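Local coordinates for protein putative glucoamylase (Bacteroides caccae ATCC 43185, PDB 4QT9) that is a putative glucoamylase of the alpha/alpha toroid fold that probably hydrolyses glycosidic bonds in a carbohydrate substrate, at residues Y112-Y117 with G132-E137; A105-G110 with W170-W175; F126-N131 with P192-E197. All coordinates share one frame; numbering follows the deposited sequence.

Contact 1: residues Y112-Y117 with G132-E137; sequences YPHWWY and GGDLVE
Tyr112 and Asp134 tie the two backbones together where the approach to strand 115-117 passes the short strand 133-134: Asp134 N donates to Tyr112 O at 3.2 Å. Beside this bond the CA atoms of Pro113 and Gly133 come within 4.4 Å of each other. A water joins His114 N to Gly132 O.

With its CG anti to the backbone N (chi1 -166°), His114 sets its ring alongside the Asp134 side chain; the ring and carboxylate planes are 79° apart. A second water, in the ring plane by ND1, seems to bridge to Asp134 OD2, though that leg is short and somewhat doubtful. Over one face of the ring lies Glu137, its CG 4.1 Å from the centroid and its OE1 3.2 Å from His114 CD2. OE1 stands over the face, where no ring N-H points, so this is packing; its hydrogen bond comes from Gly68 N.

Aspartate suits position 134 because its short side chain can cap the helix that follows: Asp134 OD1 receives Glu137 N at 3.0 Å. One carboxylate therefore works twice, OD1 fixing the start of helix 135-152 and OD2 probably steadying the imidazole through water.

Contact 2: residues A105-G110 with W170-W175; sequences ADRFHG and WREVDW
Arg107 reaches across to Glu172 and makes the charged part of this contact. NH1 lies 2.8 Å from Glu172 OE1 in a salt bridge whose hydrogen bond is weak, its N-H...O angle being 116°. The side chains cross at about a right angle, their planar ends turned 67° apart. Both are modelled in two conformers, so the pairing is not certain to be constant. Glu172 OE2 has a second cationic partner in Arg168.

The remaining Arg107 nitrogens serve the backbone. A bend at chi3 (76°) turns the guanidinium back over its own loop, where NH2 donates to a lone pair of Gly110 O at 2.8 Å and NE adds a weak bond to the same oxygen. NH2 also meets Leu169 O near the end of helix 157-172. An arginine, with several donors on one flat group, can serve loop and helix end together.

Between the main chains, Asp174 N donates to His109 O at 3.1 Å. Gly110 CA touches Glu172 O at 3.3 Å, so close that a CB would collide with it; glycine also tolerates the positive phi here.

A water at unusually short distances appears to link His109 ND1 with Asp174 OD2, while Asp174 OD1 accepts from Trp177 N.

Val173 adds van der Waals contact through diverging branches: CG2 lies 3.4 Å from Gly110 O and against the guanidinium edge, and CG1 makes an apolar contact over the centre of the Trp175 ring, 3.5 Å above its plane.

The loop after helix 88-104 thus packs on the C-terminal end of helix 157-172, just where Asp174 centres an inverse gamma turn: a loop-to-helix-end junction within the alpha/alpha toroid.

Contact 3: residues F126-N131 with P192-E197; sequences FGQKDN and PTYGWE
Lys129 and Tyr194 face each other with their CA atoms 6.1 Å apart, one in a type I turn from Gly127 to Asp130 and the other opening a type II' turn that ends at Glu197. The bonds that join the two turns are made by side chains.

Tyr194 is central to them. Lys129 lays its aliphatic chain over one face of the ring, CG standing 3.7 Å from the centroid and only 10° off the normal, a CH-pi contact. The chain stays extended beyond CG, which carries NZ past the ring to Glu197 OE1 at 3.1 Å; this salt bridge uses the carboxylate's anti lone pair. Lysine suits the place because its methylenes can pack on an aromatic face while its ammonium group reaches an acid.

At the far end of the ring, Gln128 NE2 donates to Tyr194 OH at 3.0 Å. The bond is nearly straight (164°), and the hydroxyl lies in the amide plane, although the amide itself is turned 64° from the ring. The ring edge is met in its plane by Asn131 OD1, 3.7 Å from Tyr194 CD2. That oxygen takes its hydrogen bond from Ser191, whose OG also accepts from Tyr194 N, so one serine links both loops. Were Tyr194 replaced by an alanine, Gln128 NE2 would probably lose its phenolic acceptor and be able to turn, and a gap would open under the Lys129 methylenes, the ammonium group still facing Glu197.

Gly195 fills the second position of the type II' turn, where its positive phi suits glycine. Two loops, following strands 123-124 and 189-190, are in this way joined turn to turn by an aromatic ring and a salt bridge on the surface of the protein, which has the alpha/alpha toroid fold.

In the fold
The three contacts lie on the same side of the chain's centre: contact 1 is buried about 14 Å from it, contact 2 lies about 19 Å and contact 3 about 23 Å out. Centre to centre, contact 1 is about 10 Å from contact 2 and about 11 Å from contact 3. Phe108 wedges among them, its CD1 3.4 Å from Gly132 C and its CD2 3.6 Å from Pro192 CG. Trp116 NE1 probably bonds to Asp106 O (3.1 Å), and Phe126 stacks on His114. Along the chain contact 1 nests within contact 2; contact 3 crosses both. An acetate about 3 Å from the Glu137 side chain, probably from the crystallisation liquor, may mark a pocket there.

Contact 1: residues Y112-Y117 with G132-E137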
# COMPACT_ATOMS: atom_id res chain seq x y z
N TYR A 112 -0.88 -13.94 6.83
CA TYR A 112 -0.81 -13.15 8.05
C TYR A 112 -2.14 -12.43 8.32
O TYR A 112 -2.88 -12.11 7.38
CB TYR A 112 0.36 -12.17 7.99
CG TYR A 112 1.70 -12.86 8.17
CD1 TYR A 112 2.15 -13.26 9.43
CD2 TYR A 112 2.51 -13.15 7.07
CE1 TYR A 112 3.39 -13.87 9.60
CE2 TYR A 112 3.74 -13.79 7.22
CZ TYR A 112 4.17 -14.14 8.50
OH TYR A 112 5.39 -14.74 8.68
N PRO A 113 -2.48 -12.17 9.62
CA PRO A 113 -3.73 -11.43 9.89
C PRO A 113 -3.56 -9.95 9.58
O PRO A 113 -2.42 -9.50 9.38
CB PRO A 113 -3.89 -11.61 11.40
CG PRO A 113 -2.49 -11.69 11.92
CD PRO A 113 -1.74 -12.47 10.87
N HIS A 114 -4.66 -9.17 9.61
CA HIS A 114 -4.58 -7.71 9.44
C HIS A 114 -3.70 -7.08 10.54
O HIS A 114 -2.81 -6.28 10.25
CB HIS A 114 -5.97 -7.08 9.52
CG HIS A 114 -6.03 -5.66 9.03
ND1 HIS A 114 -6.99 -5.26 8.15
CD2 HIS A 114 -5.24 -4.60 9.32
CE1 HIS A 114 -6.76 -3.98 7.90
NE2 HIS A 114 -5.71 -3.54 8.59
N TRP A 115 -3.92 -7.49 11.79
CA TRP A 115 -3.21 -6.96 12.96
C TRP A 115 -2.67 -8.02 13.90
O TRP A 115 -3.29 -9.06 14.07
CB TRP A 115 -4.20 -6.15 13.81
CG TRP A 115 -4.68 -4.84 13.28
CD1 TRP A 115 -4.00 -3.97 12.48
CD2 TRP A 115 -5.87 -4.14 13.70
NE1 TRP A 115 -4.71 -2.80 12.32
CE2 TRP A 115 -5.86 -2.88 13.06
CE3 TRP A 115 -6.94 -4.47 14.55
CZ2 TRP A 115 -6.89 -1.94 13.25
CZ3 TRP A 115 -7.94 -3.52 14.77
CH2 TRP A 115 -7.92 -2.28 14.12
N TRP A 116 -1.59 -7.68 14.59
CA TRP A 116 -1.05 -8.37 15.77
C TRP A 116 -0.76 -7.36 16.85
O TRP A 116 -0.55 -6.18 16.58
CB TRP A 116 0.28 -9.12 15.54
CG TRP A 116 0.47 -9.97 14.34
CD1 TRP A 116 0.31 -11.32 14.26
CD2 TRP A 116 1.12 -9.57 13.13
NE1 TRP A 116 0.72 -11.78 13.03
CE2 TRP A 116 1.25 -10.72 12.32
CE3 TRP A 116 1.53 -8.33 12.60
CZ2 TRP A 116 1.82 -10.68 11.05
CZ3 TRP A 116 2.09 -8.29 11.34
CH2 TRP A 116 2.25 -9.46 10.59
N TYR A 117 -0.61 -7.85 18.06
CA TYR A 117 -0.05 -7.12 19.18
C TYR A 117 1.44 -7.31 18.96
O TYR A 117 1.89 -8.46 18.87
CB TYR A 117 -0.55 -7.66 20.52
CG TYR A 117 -2.05 -7.54 20.70
CD1 TYR A 117 -2.62 -6.34 21.11
CD2 TYR A 117 -2.88 -8.64 20.53
CE1 TYR A 117 -4.00 -6.23 21.30
CE2 TYR A 117 -4.26 -8.54 20.72
CZ TYR A 117 -4.81 -7.34 21.11
OH TYR A 117 -6.18 -7.24 21.32
N GLY A 132 -8.55 -14.14 11.70
CA GLY A 132 -7.63 -15.09 11.09
C GLY A 132 -6.79 -14.44 10.03
O GLY A 132 -6.29 -13.35 10.22
N GLY A 133 -6.62 -15.14 8.92
CA GLY A 133 -5.84 -14.62 7.81
C GLY A 133 -6.61 -13.59 7.01
O GLY A 133 -7.84 -13.63 6.92
N ASP A 134 -5.86 -12.63 6.48
CA ASP A 134 -6.28 -11.54 5.60
C ASP A 134 -5.32 -11.60 4.42
O ASP A 134 -4.14 -11.25 4.58
CB ASP A 134 -6.21 -10.19 6.36
CG ASP A 134 -6.68 -9.01 5.53
OD1 ASP A 134 -6.36 -8.96 4.30
OD2 ASP A 134 -7.36 -8.13 6.09
N LEU A 135 -5.76 -12.16 3.28
CA LEU A 135 -4.86 -12.39 2.14
C LEU A 135 -4.40 -11.11 1.41
O LEU A 135 -3.29 -11.07 0.86
CB LEU A 135 -5.47 -13.38 1.15
CG LEU A 135 -4.47 -14.16 0.29
CD1 LEU A 135 -3.60 -15.07 1.13
CD2 LEU A 135 -5.18 -14.95 -0.79
N VAL A 136 -5.21 -10.07 1.44
CA VAL A 136 -4.87 -8.78 0.83
C VAL A 136 -3.71 -8.15 1.61
O VAL A 136 -2.74 -7.71 1.02
CB VAL A 136 -6.11 -7.88 0.81
CG1 VAL A 136 -5.75 -6.47 0.35
CG2 VAL A 136 -7.19 -8.49 -0.07
N GLU A 137 -3.81 -8.14 2.93
CA GLU A 137 -2.78 -7.61 3.81
C GLU A 137 -1.49 -8.45 3.70
O GLU A 137 -0.39 -7.89 3.70
CB GLU A 137 -3.31 -7.59 5.24
CG GLU A 137 -4.26 -6.43 5.48
CD GLU A 137 -3.55 -5.14 5.84
OE1 GLU A 137 -3.06 -5.03 6.99
OE2 GLU A 137 -3.43 -4.27 4.95
O HOH W 1 -7.07 -10.75 10.29
O HOH W 2 -9.10 -7.21 7.57

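Contact 2: residues A105-G110 with W170-W175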
# COMPACT_ATOMS: atom_id res chain seq x y z
N ALA A 105 5.08 -14.74 14.81
CA ALA A 105 3.73 -14.19 14.89
C ALA A 105 2.70 -15.14 14.30
O ALA A 105 3.06 -15.96 13.47
CB ALA A 105 3.67 -12.86 14.17
N ASP A 106 1.44 -15.04 14.76
CA ASP A 106 0.32 -15.87 14.28
C ASP A 106 0.13 -15.81 12.78
O ASP A 106 0.20 -14.74 12.20
CB ASP A 106 -0.99 -15.45 14.96
CG ASP A 106 -1.09 -15.83 16.42
OD1 ASP A 106 -0.20 -16.56 16.91
OD2 ASP A 106 -2.08 -15.39 17.08
N ARG A 107 -0.07 -17.00 12.18
CA ARG A 107 -0.29 -17.25 10.75
C ARG A 107 -1.47 -18.19 10.59
O ARG A 107 -1.73 -18.99 11.49
CB ARG A 107 0.95 -17.86 10.05
CG ARG A 107 2.25 -17.10 10.24
CD ARG A 107 3.40 -17.71 9.47
NE ARG A 107 3.31 -17.42 8.03
CZ ARG A 107 4.28 -17.67 7.16
NH1 ARG A 107 5.42 -18.22 7.56
NH2 ARG A 107 4.12 -17.37 5.87
N PHE A 108 -2.18 -18.10 9.46
CA PHE A 108 -3.38 -18.87 9.14
C PHE A 108 -3.23 -19.37 7.74
O PHE A 108 -3.39 -18.61 6.79
CB PHE A 108 -4.63 -17.98 9.36
CG PHE A 108 -4.62 -17.31 10.72
CD1 PHE A 108 -3.98 -16.08 10.91
CD2 PHE A 108 -5.10 -17.97 11.85
CE1 PHE A 108 -3.90 -15.50 12.17
CE2 PHE A 108 -5.04 -17.38 13.11
CZ PHE A 108 -4.45 -16.14 13.26
N HIS A 109 -2.81 -20.64 7.62
CA HIS A 109 -2.46 -21.33 6.36
C HIS A 109 -1.38 -20.51 5.66
O HIS A 109 -1.48 -20.20 4.48
CB HIS A 109 -3.70 -21.60 5.48
CG HIS A 109 -4.54 -22.73 5.97
ND1 HIS A 109 -4.26 -24.04 5.62
CD2 HIS A 109 -5.61 -22.72 6.79
CE1 HIS A 109 -5.18 -24.77 6.22
NE2 HIS A 109 -6.01 -24.03 6.95
N GLY A 110 -0.39 -20.07 6.44
CA GLY A 110 0.72 -19.27 5.95
C GLY A 110 0.45 -17.79 5.75
O GLY A 110 1.39 -17.02 5.59
N TRP A 170 7.91 -16.54 2.46
CA TRP A 170 7.26 -16.39 1.16
C TRP A 170 6.76 -17.78 0.70
O TRP A 170 5.59 -17.92 0.35
CB TRP A 170 8.24 -15.74 0.13
CG TRP A 170 7.98 -15.97 -1.35
CD1 TRP A 170 8.83 -16.57 -2.24
CD2 TRP A 170 6.81 -15.58 -2.11
NE1 TRP A 170 8.26 -16.57 -3.51
CE2 TRP A 170 7.03 -15.96 -3.45
CE3 TRP A 170 5.59 -14.98 -1.77
CZ2 TRP A 170 6.10 -15.68 -4.47
CZ3 TRP A 170 4.65 -14.73 -2.78
CH2 TRP A 170 4.91 -15.10 -4.11
N ARG A 171 7.62 -18.82 0.79
CA ARG A 171 7.24 -20.19 0.37
C ARG A 171 6.15 -20.82 1.27
O ARG A 171 5.46 -21.74 0.84
CB ARG A 171 8.45 -21.11 0.31
CG ARG A 171 9.32 -20.81 -0.88
CD ARG A 171 10.59 -21.62 -0.88
NE ARG A 171 11.29 -21.37 -2.13
CZ ARG A 171 11.13 -22.09 -3.24
NH1 ARG A 171 10.34 -23.16 -3.23
NH2 ARG A 171 11.77 -21.76 -4.35
N GLU A 172 5.99 -20.29 2.51
CA GLU A 172 5.02 -20.82 3.46
C GLU A 172 3.61 -20.24 3.24
O GLU A 172 2.64 -20.84 3.73
CB GLU A 172 5.50 -20.59 4.90
CG GLU A 172 6.53 -21.62 5.33
CD GLU A 172 7.17 -21.42 6.69
OE1 GLU A 172 7.25 -20.27 7.17
OE2 GLU A 172 7.64 -22.44 7.26
N VAL A 173 3.47 -19.15 2.49
CA VAL A 173 2.10 -18.60 2.26
C VAL A 173 1.30 -19.52 1.34
O VAL A 173 1.64 -19.66 0.15
CB VAL A 173 2.03 -17.14 1.74
CG1 VAL A 173 0.57 -16.67 1.70
CG2 VAL A 173 2.88 -16.20 2.59
N ASP A 174 0.22 -20.13 1.89
CA ASP A 174 -0.61 -21.04 1.09
C ASP A 174 -1.74 -20.26 0.39
O ASP A 174 -2.90 -20.27 0.86
CB ASP A 174 -1.17 -22.19 1.95
CG ASP A 174 -1.82 -23.34 1.15
OD1 ASP A 174 -2.09 -23.16 -0.06
OD2 ASP A 174 -2.05 -24.41 1.74
N TRP A 175 -1.40 -19.58 -0.73
CA TRP A 175 -2.39 -18.77 -1.48
C TRP A 175 -3.54 -19.66 -1.97
O TRP A 175 -4.70 -19.26 -1.90
CB TRP A 175 -1.74 -18.05 -2.69
CG TRP A 175 -0.48 -17.31 -2.35
CD1 TRP A 175 0.79 -17.79 -2.38
CD2 TRP A 175 -0.39 -15.96 -1.85
NE1 TRP A 175 1.68 -16.82 -1.98
CE2 TRP A 175 0.98 -15.68 -1.65
CE3 TRP A 175 -1.34 -14.94 -1.60
CZ2 TRP A 175 1.43 -14.43 -1.17
CZ3 TRP A 175 -0.89 -13.71 -1.12
CH2 TRP A 175 0.47 -13.46 -0.94
O HOH W 3 -2.29 -24.77 4.21

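Contact 3: residues F126-N131 with P192-E197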
# COMPACT_ATOMS: atom_id res chain seq x y z
N PHE A 126 -9.67 -7.82 13.54
CA PHE A 126 -9.94 -6.53 12.91
C PHE A 126 -11.46 -6.24 12.92
O PHE A 126 -11.88 -5.11 12.71
CB PHE A 126 -9.32 -6.45 11.51
CG PHE A 126 -9.54 -5.13 10.79
CD1 PHE A 126 -8.93 -3.97 11.24
CD2 PHE A 126 -10.32 -5.07 9.64
CE1 PHE A 126 -9.14 -2.74 10.59
CE2 PHE A 126 -10.51 -3.84 8.97
CZ PHE A 126 -9.93 -2.69 9.45
N GLY A 127 -12.22 -7.26 13.31
CA GLY A 127 -13.66 -7.33 13.47
C GLY A 127 -13.91 -8.69 14.10
O GLY A 127 -13.01 -9.54 14.02
N GLN A 128 -15.07 -8.93 14.73
CA GLN A 128 -15.35 -10.22 15.41
C GLN A 128 -14.93 -11.47 14.60
O GLN A 128 -14.06 -12.24 15.03
CB GLN A 128 -16.85 -10.33 15.77
CG GLN A 128 -17.17 -11.39 16.84
CD GLN A 128 -18.62 -11.84 16.82
OE1 GLN A 128 -19.56 -11.03 16.87
NE2 GLN A 128 -18.83 -13.15 16.78
N LYS A 129 -15.50 -11.64 13.41
CA LYS A 129 -15.24 -12.80 12.58
C LYS A 129 -13.94 -12.65 11.72
O LYS A 129 -13.53 -13.61 11.08
CB LYS A 129 -16.47 -13.11 11.72
CG LYS A 129 -17.67 -13.50 12.59
CD LYS A 129 -18.92 -13.80 11.79
CE LYS A 129 -20.01 -14.38 12.67
NZ LYS A 129 -21.22 -14.73 11.88
N ASP A 130 -13.27 -11.49 11.78
CA ASP A 130 -12.02 -11.26 11.08
C ASP A 130 -10.87 -11.45 12.11
O ASP A 130 -10.21 -10.49 12.52
CB ASP A 130 -12.02 -9.87 10.41
CG ASP A 130 -10.84 -9.58 9.48
OD1 ASP A 130 -9.94 -10.45 9.35
OD2 ASP A 130 -10.80 -8.47 8.92
N ASN A 131 -10.69 -12.70 12.56
CA ASN A 131 -9.71 -13.09 13.58
C ASN A 131 -8.66 -14.08 13.01
O ASN A 131 -8.02 -14.80 13.74
CB ASN A 131 -10.45 -13.74 14.78
CG ASN A 131 -11.17 -15.04 14.46
OD1 ASN A 131 -11.46 -15.39 13.31
ND2 ASN A 131 -11.54 -15.79 15.48
N PRO A 192 -9.85 -19.67 11.76
CA PRO A 192 -9.88 -21.02 12.34
C PRO A 192 -11.17 -21.31 13.12
O PRO A 192 -11.51 -22.48 13.28
CB PRO A 192 -8.67 -21.06 13.29
CG PRO A 192 -7.96 -19.76 13.10
CD PRO A 192 -8.88 -18.79 12.45
N THR A 193 -11.90 -20.26 13.56
CA THR A 193 -13.13 -20.38 14.34
C THR A 193 -14.38 -20.20 13.46
O THR A 193 -15.33 -20.98 13.56
CB THR A 193 -13.10 -19.34 15.48
OG1 THR A 193 -11.98 -19.63 16.32
CG2 THR A 193 -14.37 -19.32 16.32
N TYR A 194 -14.38 -19.17 12.62
CA TYR A 194 -15.54 -18.86 11.79
C TYR A 194 -15.45 -19.37 10.33
O TYR A 194 -16.40 -19.16 9.57
CB TYR A 194 -15.80 -17.35 11.83
CG TYR A 194 -16.07 -16.82 13.22
CD1 TYR A 194 -17.31 -16.98 13.83
CD2 TYR A 194 -15.08 -16.14 13.93
CE1 TYR A 194 -17.56 -16.49 15.11
CE2 TYR A 194 -15.32 -15.63 15.21
CZ TYR A 194 -16.56 -15.82 15.80
OH TYR A 194 -16.81 -15.32 17.05
N GLY A 195 -14.35 -20.04 9.96
CA GLY A 195 -14.14 -20.58 8.62
C GLY A 195 -14.16 -19.53 7.52
O GLY A 195 -13.39 -18.57 7.56
N TRP A 196 -15.09 -19.71 6.55
CA TRP A 196 -15.28 -18.82 5.40
C TRP A 196 -16.44 -17.80 5.60
O TRP A 196 -16.80 -17.14 4.63
CB TRP A 196 -15.53 -19.65 4.12
CG TRP A 196 -14.43 -20.64 3.82
CD1 TRP A 196 -14.45 -21.99 4.05
CD2 TRP A 196 -13.11 -20.33 3.36
NE1 TRP A 196 -13.22 -22.53 3.77
CE2 TRP A 196 -12.38 -21.54 3.32
CE3 TRP A 196 -12.45 -19.13 2.98
CZ2 TRP A 196 -11.04 -21.60 2.92
CZ3 TRP A 196 -11.13 -19.19 2.57
CH2 TRP A 196 -10.43 -20.41 2.54
N GLU A 197 -16.97 -17.63 6.85
CA GLU A 197 -18.13 -16.76 7.16
C GLU A 197 -18.02 -15.28 6.71
O GLU A 197 -19.06 -14.66 6.44
CB GLU A 197 -18.49 -16.81 8.65
CG GLU A 197 -19.48 -17.92 8.95
CD GLU A 197 -19.59 -18.36 10.40
OE1 GLU A 197 -19.90 -17.51 11.27
OE2 GLU A 197 -19.40 -19.57 10.66